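Local atomic coordinates of transferrin (Manduca sexta, PDB entry 6WB6), a protein that binds and transports ferric iron together with a carbonate-type anion, carrying a single iron ion per molecule. Residues A[427-432]-A[631-636]; A[434-439]-A[545-550]; A[557-562]-A[570-575]. All coordinates share one frame; numbering follows the deposited sequence.

All three contacts lie in the second transferrin-like half, away from the iron and carbonate sites. Interaction 1 is partly buried and joins the end of an inner strand of an antiparallel sheet to a turn through the Glu427 carboxylate. Interactions 2 and 3 share another sheet, where strands 437-443 and 557-560 are neighbours. Interaction 2, nearer the surface, combines a backbone bond, a serine hydroxyl and a water with a small apolar contact; interaction 3, partly buried, pairs strands and packs leucines. Strands 422-428 and 437-443 are consecutive, and a probable hydrogen bond from Tyr429 N to Thr434 O (2.7 Å) joins interactions 1 and 2. Val439 CG1, 3.5 Å from Phe575 CB, joins interactions 2 and 3.

Interaction 1: residues A[427-432]-A[631-636]; sequences EVYGEL and IFNNAA
Tyr429 and Ala636 bring the two backbones closest, with 5.1 Å between their CA atoms, where the end of strand 422-428 passes a type I beta turn from Asn633 to Ala636. This turn leads into strand 638-641, the neighbour of 422-428 in a four-stranded antiparallel sheet of the transferrin fold. Ala636 CA makes a CA-H...O contact with Val428 O at 3.6 Å.

With CG anti to the carbonyl carbon (chi1 -75°) and the chain extended beyond it, Glu427 carries its carboxylate out to Asn633 in a two-pronged grip. OE2 accepts from the backbone N of Asn633 at 2.8 Å and OE1 from Asn633 ND2 at 2.9 Å, the latter with an N-H...O angle of 163°. Both oxygens are met on their syn sides, while the amide and carboxylate planes stand 78° apart. Two bonds to different oxygens fix the rotation of this buried carboxylate, and Ala636 CB packs 3.7 Å from its CD.

Tyr429 lies alongside: its OH makes a very short bond, 2.5 Å, to Glu427 OE1, and Ala635 O approaches the ring edge near CD1. Just before the turn, Phe632 turns its ring edge to Glu427, with OE2 in the ring plane and 4.0 Å from CD1.

Interaction 2: residues A[434-439]-A[545-550]; sequences TPNYAV and SSADLS
Ser546 OG is gripped from two directions: Tyr437 N donates to it at 2.9 Å in an almost straight bond (N-H...O 175°), and a water lies 2.9 Å away. The same water donates to Asn436 OD1, so it bridges Asn436 and Ser546 across the contact. With chi1 at 61°, OG stands between the backbone N and carbonyl carbon of Ser546, from where it can meet Tyr437 N while its own backbone N serves Tyr437 O. That second bond, 2.6 Å from Ser546 N to Tyr437 O, is short. One serine thus occupies both the N-H and the carbonyl of Tyr437.

These bonds lie where strand 542-545 leaves its antiparallel partner, strand 437-443. Ala438 and Ser545 form a non-hydrogen-bonded pair there, and the chain then turns into a 3-10 segment. Ser545 OG accepts from Ala547 N at 2.8 Å, an ST turn that opens this segment. With an alanine here in place of Ser545, Ala547 N would probably lose that acceptor and the start of the 3-10 segment be freer to shift.

Beside these hydrogen bonds, Val439 CG2 and Leu549 CD2 meet tip to tip at 3.8 Å, and Ala547 CB rests 3.6 Å from Asn436 OD1. The chemistry implies that a serine hydroxyl and a water supplement the last backbone bond where regular pairing ends.

Interaction 3: residues A[557-562]-A[570-575]; sequences YELLCL and DVLSSF
Leu559 and Asp570 are the paired residues of a beta hairpin whose arms are strands 557-560 and 569-570, at one margin of the mixed sheet that contains strand 437-443. They form an antiparallel hydrogen-bonded pair with two reciprocal backbone bonds. Leu559 N donates to Asp570 O at 2.7 Å, and Asp570 N returns a bond to Leu559 O at 2.8 Å.

Side-chain polar bonds shape the turn that follows and tie the hairpin. Asp570 OD1 takes Val571 N in a notably short contact, while OD2 forms a salt bridge with Arg564 of the hairpin loop. Val571 O accepts from both Ser574 N and Ser574 OG, the hydroxyl meeting it in the carbonyl plane on a lone pair at 3.0 Å. Glu558 OE1 makes a salt bridge to Arg569 on the other arm.

Apolar packing is centred on Leu559. With CG anti to the carbonyl carbon (chi1 -56°) and chi2 at 179°, the side chain carries CD1 into the bend of 571-575, only 3.2 Å from Val571 O and 3.7 Å from Phe575 CB. The other branch, CD2, meets Leu572 CD2 at 4.0 Å, and these two leucine side chains cross at about a right angle. Leu572 CD2 also touches the Tyr557 carbonyl, 3.4 Å from its O. Leu559 also touches Val439 and Val441, and Phe575 touches Val439, so both segments pack on strand 437-443.

A covalent link completes the arrangement. Cys561, at the centre of an inverse gamma turn just after strand 557-560, is joined by a disulfide to Cys578, which lies beyond the bend. The Cys561 SG sits 3.5 Å from the backbone N of Asp570.

Interaction 1: residues A[427-432]-A[631-636]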
loop_
_atom_site.group_PDB
_atom_site.type_symbol
_atom_site.label_atom_id
_atom_site.label_comp_id
_atom_site.label_asym_id
_atom_site.label_seq_id
_atom_site.Cartn_x
_atom_site.Cartn_y
_atom_site.Cartn_z
ATOM N N GLU A 427 -5.127 2.223 11.277
ATOM C CA GLU A 427 -3.687 2.032 11.293
ATOM C C GLU A 427 -3.311 0.787 12.071
ATOM O O GLU A 427 -3.960 0.415 13.053
ATOM C CB GLU A 427 -2.980 3.246 11.905
ATOM C CG GLU A 427 -2.950 4.419 10.972
ATOM C CD GLU A 427 -2.159 5.611 11.481
ATOM O OE1 GLU A 427 -1.798 5.661 12.678
ATOM O OE2 GLU A 427 -1.945 6.514 10.672
ATOM N N VAL A 428 -2.279 0.113 11.593
ATOM C CA VAL A 428 -1.649 -0.944 12.362
ATOM C C VAL A 428 -0.188 -0.572 12.574
ATOM O O VAL A 428 0.403 0.206 11.822
ATOM C CB VAL A 428 -1.780 -2.326 11.690
ATOM C CG1 VAL A 428 -3.218 -2.769 11.719
ATOM C CG2 VAL A 428 -1.222 -2.315 10.283
ATOM N N TYR A 429 0.397 -1.161 13.608
ATOM C CA TYR A 429 1.696 -0.727 14.093
ATOM C C TYR A 429 2.590 -1.930 14.367
ATOM O O TYR A 429 2.162 -3.084 14.324
ATOM C CB TYR A 429 1.535 0.120 15.346
ATOM C CG TYR A 429 0.542 1.226 15.189
ATOM C CD1 TYR A 429 0.842 2.343 14.434
ATOM C CD2 TYR A 429 -0.699 1.157 15.796
ATOM C CE1 TYR A 429 -0.057 3.374 14.295
ATOM C CE2 TYR A 429 -1.616 2.199 15.658
ATOM C CZ TYR A 429 -1.281 3.297 14.907
ATOM O OH TYR A 429 -2.150 4.338 14.730
ATOM N N GLY A 430 3.860 -1.639 14.627
ATOM C CA GLY A 430 4.815 -2.679 14.959
ATOM C C GLY A 430 5.217 -3.551 13.789
ATOM O O GLY A 430 4.694 -3.421 12.672
ATOM N N GLU A 431 6.176 -4.450 14.044
ATOM C CA GLU A 431 6.582 -5.433 13.048
ATOM C C GLU A 431 5.495 -6.467 12.789
ATOM O O GLU A 431 5.453 -7.055 11.700
ATOM C CB GLU A 431 7.868 -6.124 13.499
ATOM N N LEU A 432 4.603 -6.674 13.753
ATOM C CA LEU A 432 3.464 -7.573 13.622
ATOM C C LEU A 432 2.253 -6.923 12.952
ATOM O O LEU A 432 1.234 -7.598 12.772
ATOM C CB LEU A 432 3.076 -8.093 15.009
ATOM C CG LEU A 432 4.210 -8.831 15.732
ATOM C CD1 LEU A 432 4.405 -8.314 17.153
ATOM C CD2 LEU A 432 3.943 -10.328 15.740
ATOM N N ILE A 631 -1.693 13.034 7.902
ATOM C CA ILE A 631 -2.640 12.030 7.391
ATOM C C ILE A 631 -2.464 10.706 8.117
ATOM O O ILE A 631 -3.420 10.172 8.681
ATOM C CB ILE A 631 -2.520 11.809 5.871
ATOM C CG1 ILE A 631 -2.836 13.111 5.136
ATOM C CG2 ILE A 631 -3.517 10.729 5.430
ATOM C CD1 ILE A 631 -2.814 13.047 3.654
ATOM N N PHE A 632 -1.259 10.152 8.084
ATOM C CA PHE A 632 -0.951 8.929 8.809
ATOM C C PHE A 632 0.065 9.247 9.887
ATOM O O PHE A 632 0.885 10.156 9.738
ATOM C CB PHE A 632 -0.403 7.820 7.871
ATOM C CG PHE A 632 -1.271 7.572 6.630
ATOM C CD1 PHE A 632 -2.440 6.845 6.719
ATOM C CD2 PHE A 632 -0.906 8.086 5.407
ATOM C CE1 PHE A 632 -3.249 6.648 5.623
ATOM C CE2 PHE A 632 -1.693 7.885 4.290
ATOM C CZ PHE A 632 -2.875 7.154 4.395
ATOM N N ASN A 633 0.030 8.483 10.970
ATOM C CA ASN A 633 1.103 8.608 11.940
ATOM C C ASN A 633 2.364 7.973 11.386
ATOM O O ASN A 633 2.311 6.926 10.736
ATOM C CB ASN A 633 0.721 7.959 13.253
ATOM C CG ASN A 633 -0.342 8.741 13.964
ATOM O OD1 ASN A 633 -0.107 9.881 14.334
ATOM N ND2 ASN A 633 -1.531 8.155 14.116
ATOM N N ASN A 634 3.499 8.629 11.627
ATOM C CA ASN A 634 4.787 8.082 11.194
ATOM C C ASN A 634 4.995 6.662 11.701
ATOM O O ASN A 634 5.714 5.888 11.076
ATOM C CB ASN A 634 5.946 8.975 11.670
ATOM C CG ASN A 634 6.042 10.301 10.914
ATOM O OD1 ASN A 634 5.031 10.880 10.474
ATOM N ND2 ASN A 634 7.269 10.807 10.782
ATOM N N ALA A 635 4.368 6.293 12.817
ATOM C CA ALA A 635 4.520 4.944 13.353
ATOM C C ALA A 635 3.702 3.902 12.600
ATOM O O ALA A 635 3.919 2.699 12.800
ATOM C CB ALA A 635 4.117 4.906 14.829
ATOM N N ALA A 636 2.765 4.321 11.755
ATOM C CA ALA A 636 1.935 3.349 11.062
ATOM C C ALA A 636 2.806 2.444 10.205
ATOM O O ALA A 636 3.706 2.901 9.499
ATOM C CB ALA A 636 0.887 4.049 10.193
#

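Interaction 2: residues A[434-439]-A[545-550]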
loop_
_atom_site.group_PDB
_atom_site.type_symbol
_atom_site.label_atom_id
_atom_site.label_comp_id
_atom_site.label_asym_id
_atom_site.label_seq_id
_atom_site.Cartn_x
_atom_site.Cartn_y
_atom_site.Cartn_z
ATOM N N THR A 434 -0.278 -4.544 13.667
ATOM C CA THR A 434 -1.292 -4.842 14.662
ATOM C C THR A 434 -1.710 -3.521 15.293
ATOM O O THR A 434 -0.838 -2.669 15.497
ATOM C CB THR A 434 -0.654 -5.774 15.692
ATOM O OG1 THR A 434 -0.740 -7.140 15.249
ATOM C CG2 THR A 434 -1.269 -5.622 17.004
ATOM N N PRO A 435 -2.989 -3.294 15.611
ATOM C CA PRO A 435 -3.311 -2.099 16.406
ATOM C C PRO A 435 -2.651 -2.209 17.765
ATOM O O PRO A 435 -2.206 -3.281 18.164
ATOM C CB PRO A 435 -4.834 -2.128 16.523
ATOM C CG PRO A 435 -5.289 -3.122 15.491
ATOM C CD PRO A 435 -4.194 -4.102 15.350
ATOM N N ASN A 436 -2.568 -1.087 18.473
ATOM C CA ASN A 436 -2.165 -1.154 19.869
ATOM C C ASN A 436 -3.235 -1.871 20.675
ATOM O O ASN A 436 -4.414 -1.870 20.311
ATOM C CB ASN A 436 -1.948 0.236 20.441
ATOM C CG ASN A 436 -0.768 0.938 19.811
ATOM O OD1 ASN A 436 0.302 0.347 19.636
ATOM N ND2 ASN A 436 -0.973 2.184 19.415
ATOM N N TYR A 437 -2.815 -2.481 21.779
ATOM C CA TYR A 437 -3.729 -3.074 22.742
ATOM C C TYR A 437 -3.525 -2.464 24.118
ATOM O O TYR A 437 -2.392 -2.216 24.549
ATOM C CB TYR A 437 -3.537 -4.583 22.837
ATOM C CG TYR A 437 -4.087 -5.314 21.643
ATOM C CD1 TYR A 437 -3.539 -5.130 20.384
ATOM C CD2 TYR A 437 -5.158 -6.168 21.770
ATOM C CE1 TYR A 437 -4.049 -5.794 19.292
ATOM C CE2 TYR A 437 -5.669 -6.836 20.689
ATOM C CZ TYR A 437 -5.113 -6.647 19.454
ATOM O OH TYR A 437 -5.610 -7.316 18.367
ATOM N N ALA A 438 -4.632 -2.236 24.804
ATOM C CA ALA A 438 -4.567 -1.979 26.231
ATOM C C ALA A 438 -4.296 -3.291 26.951
ATOM O O ALA A 438 -5.022 -4.277 26.767
ATOM C CB ALA A 438 -5.868 -1.352 26.728
ATOM N N VAL A 439 -3.243 -3.328 27.756
ATOM C CA VAL A 439 -2.867 -4.563 28.424
ATOM C C VAL A 439 -2.753 -4.305 29.912
ATOM O O VAL A 439 -2.893 -3.176 30.388
ATOM C CB VAL A 439 -1.562 -5.173 27.881
ATOM C CG1 VAL A 439 -1.633 -5.258 26.374
ATOM C CG2 VAL A 439 -0.340 -4.379 28.326
ATOM N N SER A 545 -0.620 0.896 27.672
ATOM C CA SER A 545 -0.755 0.477 26.294
ATOM C C SER A 545 0.345 -0.508 25.972
ATOM O O SER A 545 1.443 -0.423 26.515
ATOM C CB SER A 545 -0.644 1.650 25.324
ATOM O OG SER A 545 -0.368 1.143 24.012
ATOM N N SER A 546 0.063 -1.402 25.025
ATOM C CA SER A 546 1.117 -2.274 24.510
ATOM C C SER A 546 2.265 -1.468 23.904
ATOM O O SER A 546 3.422 -1.901 23.947
ATOM C CB SER A 546 0.537 -3.233 23.479
ATOM O OG SER A 546 -0.003 -2.524 22.399
ATOM N N ALA A 547 1.966 -0.280 23.372
ATOM C CA ALA A 547 3.007 0.579 22.810
ATOM C C ALA A 547 4.059 0.999 23.837
ATOM O O ALA A 547 5.165 1.387 23.451
ATOM C CB ALA A 547 2.357 1.819 22.184
ATOM N N ASP A 548 3.750 0.930 25.125
ATOM C CA ASP A 548 4.651 1.372 26.181
ATOM C C ASP A 548 5.331 0.217 26.895
ATOM O O ASP A 548 5.920 0.422 27.963
ATOM C CB ASP A 548 3.895 2.210 27.217
ATOM C CG ASP A 548 3.687 3.656 26.777
ATOM O OD1 ASP A 548 4.258 4.077 25.743
ATOM O OD2 ASP A 548 2.941 4.376 27.477
ATOM N N LEU A 549 5.270 -0.989 26.340
ATOM C CA LEU A 549 5.822 -2.144 27.048
ATOM C C LEU A 549 7.359 -2.169 27.080
ATOM O O LEU A 549 7.922 -2.959 27.846
ATOM C CB LEU A 549 5.280 -3.433 26.425
ATOM C CG LEU A 549 3.778 -3.639 26.654
ATOM C CD1 LEU A 549 3.277 -4.895 25.980
ATOM C CD2 LEU A 549 3.421 -3.672 28.158
ATOM N N SER A 550 8.039 -1.316 26.295
ATOM C CA SER A 550 9.501 -1.208 26.356
ATOM C C SER A 550 9.985 -0.733 27.715
ATOM O O SER A 550 11.141 -0.976 28.084
ATOM C CB SER A 550 10.006 -0.244 25.287
ATOM O OG SER A 550 9.510 1.059 25.520
HETATM O O HOH W 1 1.500 -1.976 19.959
#

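Interaction 3: residues A[557-562]-A[570-575]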
loop_
_atom_site.group_PDB
_atom_site.type_symbol
_atom_site.label_atom_id
_atom_site.label_comp_id
_atom_site.label_asym_id
_atom_site.label_seq_id
_atom_site.Cartn_x
_atom_site.Cartn_y
_atom_site.Cartn_z
ATOM N N TYR A 557 8.497 -9.133 34.010
ATOM C CA TYR A 557 7.105 -8.741 33.878
ATOM C C TYR A 557 6.387 -9.612 32.861
ATOM O O TYR A 557 6.999 -10.175 31.944
ATOM C CB TYR A 557 6.992 -7.290 33.465
ATOM C CG TYR A 557 7.505 -6.388 34.533
ATOM C CD1 TYR A 557 6.681 -5.984 35.571
ATOM C CD2 TYR A 557 8.821 -5.951 34.525
ATOM C CE1 TYR A 557 7.144 -5.154 36.567
ATOM C CE2 TYR A 557 9.298 -5.106 35.523
ATOM C CZ TYR A 557 8.450 -4.715 36.544
ATOM O OH TYR A 557 8.894 -3.887 37.555
ATOM N N GLU A 558 5.077 -9.725 33.058
ATOM C CA GLU A 558 4.214 -10.541 32.226
ATOM C C GLU A 558 2.948 -9.758 31.943
ATOM O O GLU A 558 2.657 -8.751 32.593
ATOM C CB GLU A 558 3.843 -11.852 32.923
ATOM C CG GLU A 558 4.651 -13.050 32.560
ATOM C CD GLU A 558 4.386 -14.164 33.547
ATOM O OE1 GLU A 558 3.679 -13.888 34.547
ATOM O OE2 GLU A 558 4.880 -15.289 33.341
ATOM N N LEU A 559 2.158 -10.266 31.006
ATOM C CA LEU A 559 0.824 -9.740 30.757
ATOM C C LEU A 559 -0.203 -10.636 31.422
ATOM O O LEU A 559 -0.073 -11.860 31.402
ATOM C CB LEU A 559 0.554 -9.641 29.262
ATOM C CG LEU A 559 1.613 -8.785 28.567
ATOM C CD1 LEU A 559 1.360 -8.713 27.059
ATOM C CD2 LEU A 559 1.660 -7.376 29.208
ATOM N N LEU A 560 -1.185 -10.010 32.054
ATOM C CA LEU A 560 -2.345 -10.691 32.620
ATOM C C LEU A 560 -3.426 -10.719 31.552
ATOM O O LEU A 560 -3.949 -9.664 31.177
ATOM C CB LEU A 560 -2.830 -9.951 33.866
ATOM C CG LEU A 560 -4.093 -10.448 34.556
ATOM C CD1 LEU A 560 -3.837 -11.847 35.064
ATOM C CD2 LEU A 560 -4.499 -9.508 35.681
ATOM N N CYS A 561 -3.774 -11.926 31.084
ATOM C CA CYS A 561 -4.677 -12.121 29.946
ATOM C C CYS A 561 -6.144 -11.994 30.360
ATOM O O CYS A 561 -6.942 -12.925 30.265
ATOM C CB CYS A 561 -4.415 -13.480 29.312
ATOM S SG CYS A 561 -2.694 -13.836 29.089
ATOM N N LEU A 562 -6.505 -10.806 30.822
ATOM C CA LEU A 562 -7.888 -10.593 31.216
ATOM C C LEU A 562 -8.868 -10.873 30.076
ATOM O O LEU A 562 -10.058 -11.106 30.336
ATOM C CB LEU A 562 -8.064 -9.155 31.741
ATOM C CG LEU A 562 -7.338 -8.859 33.065
ATOM C CD1 LEU A 562 -7.262 -7.368 33.403
ATOM C CD2 LEU A 562 -8.038 -9.616 34.180
ATOM N N ASP A 570 0.616 -14.237 29.995
ATOM C CA ASP A 570 1.428 -14.539 28.822
ATOM C C ASP A 570 2.514 -13.477 28.687
ATOM O O ASP A 570 2.477 -12.440 29.354
ATOM C CB ASP A 570 0.571 -14.618 27.569
ATOM C CG ASP A 570 1.174 -15.515 26.521
ATOM O OD1 ASP A 570 2.419 -15.591 26.444
ATOM O OD2 ASP A 570 0.400 -16.149 25.787
ATOM N N VAL A 571 3.499 -13.747 27.814
ATOM C CA VAL A 571 4.671 -12.860 27.724
ATOM C C VAL A 571 4.292 -11.468 27.221
ATOM O O VAL A 571 3.237 -11.253 26.606
ATOM C CB VAL A 571 5.755 -13.455 26.814
ATOM C CG1 VAL A 571 6.365 -14.668 27.447
ATOM C CG2 VAL A 571 5.183 -13.752 25.436
ATOM N N LEU A 572 5.221 -10.519 27.430
ATOM C CA LEU A 572 4.997 -9.133 27.021
ATOM C C LEU A 572 4.683 -9.014 25.535
ATOM O O LEU A 572 3.926 -8.126 25.134
ATOM C CB LEU A 572 6.218 -8.264 27.358
ATOM C CG LEU A 572 6.722 -8.137 28.810
ATOM C CD1 LEU A 572 7.752 -7.007 28.923
ATOM C CD2 LEU A 572 5.593 -7.910 29.797
ATOM N N SER A 573 5.250 -9.883 24.700
ATOM C CA SER A 573 5.090 -9.741 23.255
ATOM C C SER A 573 3.791 -10.335 22.730
ATOM O O SER A 573 3.505 -10.191 21.536
ATOM C CB SER A 573 6.268 -10.391 22.532
ATOM O OG SER A 573 6.382 -11.755 22.898
ATOM N N SER A 574 2.998 -10.988 23.575
ATOM C CA SER A 574 1.772 -11.627 23.130
ATOM C C SER A 574 0.549 -10.765 23.378
ATOM O O SER A 574 -0.574 -11.260 23.249
ATOM C CB SER A 574 1.592 -12.980 23.821
ATOM O OG SER A 574 1.118 -12.784 25.137
ATOM N N PHE A 575 0.743 -9.483 23.689
ATOM C CA PHE A 575 -0.359 -8.571 23.985
ATOM C C PHE A 575 -1.551 -8.734 23.044
ATOM O O PHE A 575 -2.697 -8.615 23.492
ATOM C CB PHE A 575 0.139 -7.118 23.964
ATOM C CG PHE A 575 0.773 -6.710 22.673
ATOM C CD1 PHE A 575 2.115 -6.915 22.454
ATOM C CD2 PHE A 575 0.017 -6.121 21.672
ATOM C CE1 PHE A 575 2.703 -6.548 21.257
ATOM C CE2 PHE A 575 0.594 -5.741 20.485
ATOM C CZ PHE A 575 1.940 -5.955 20.270
#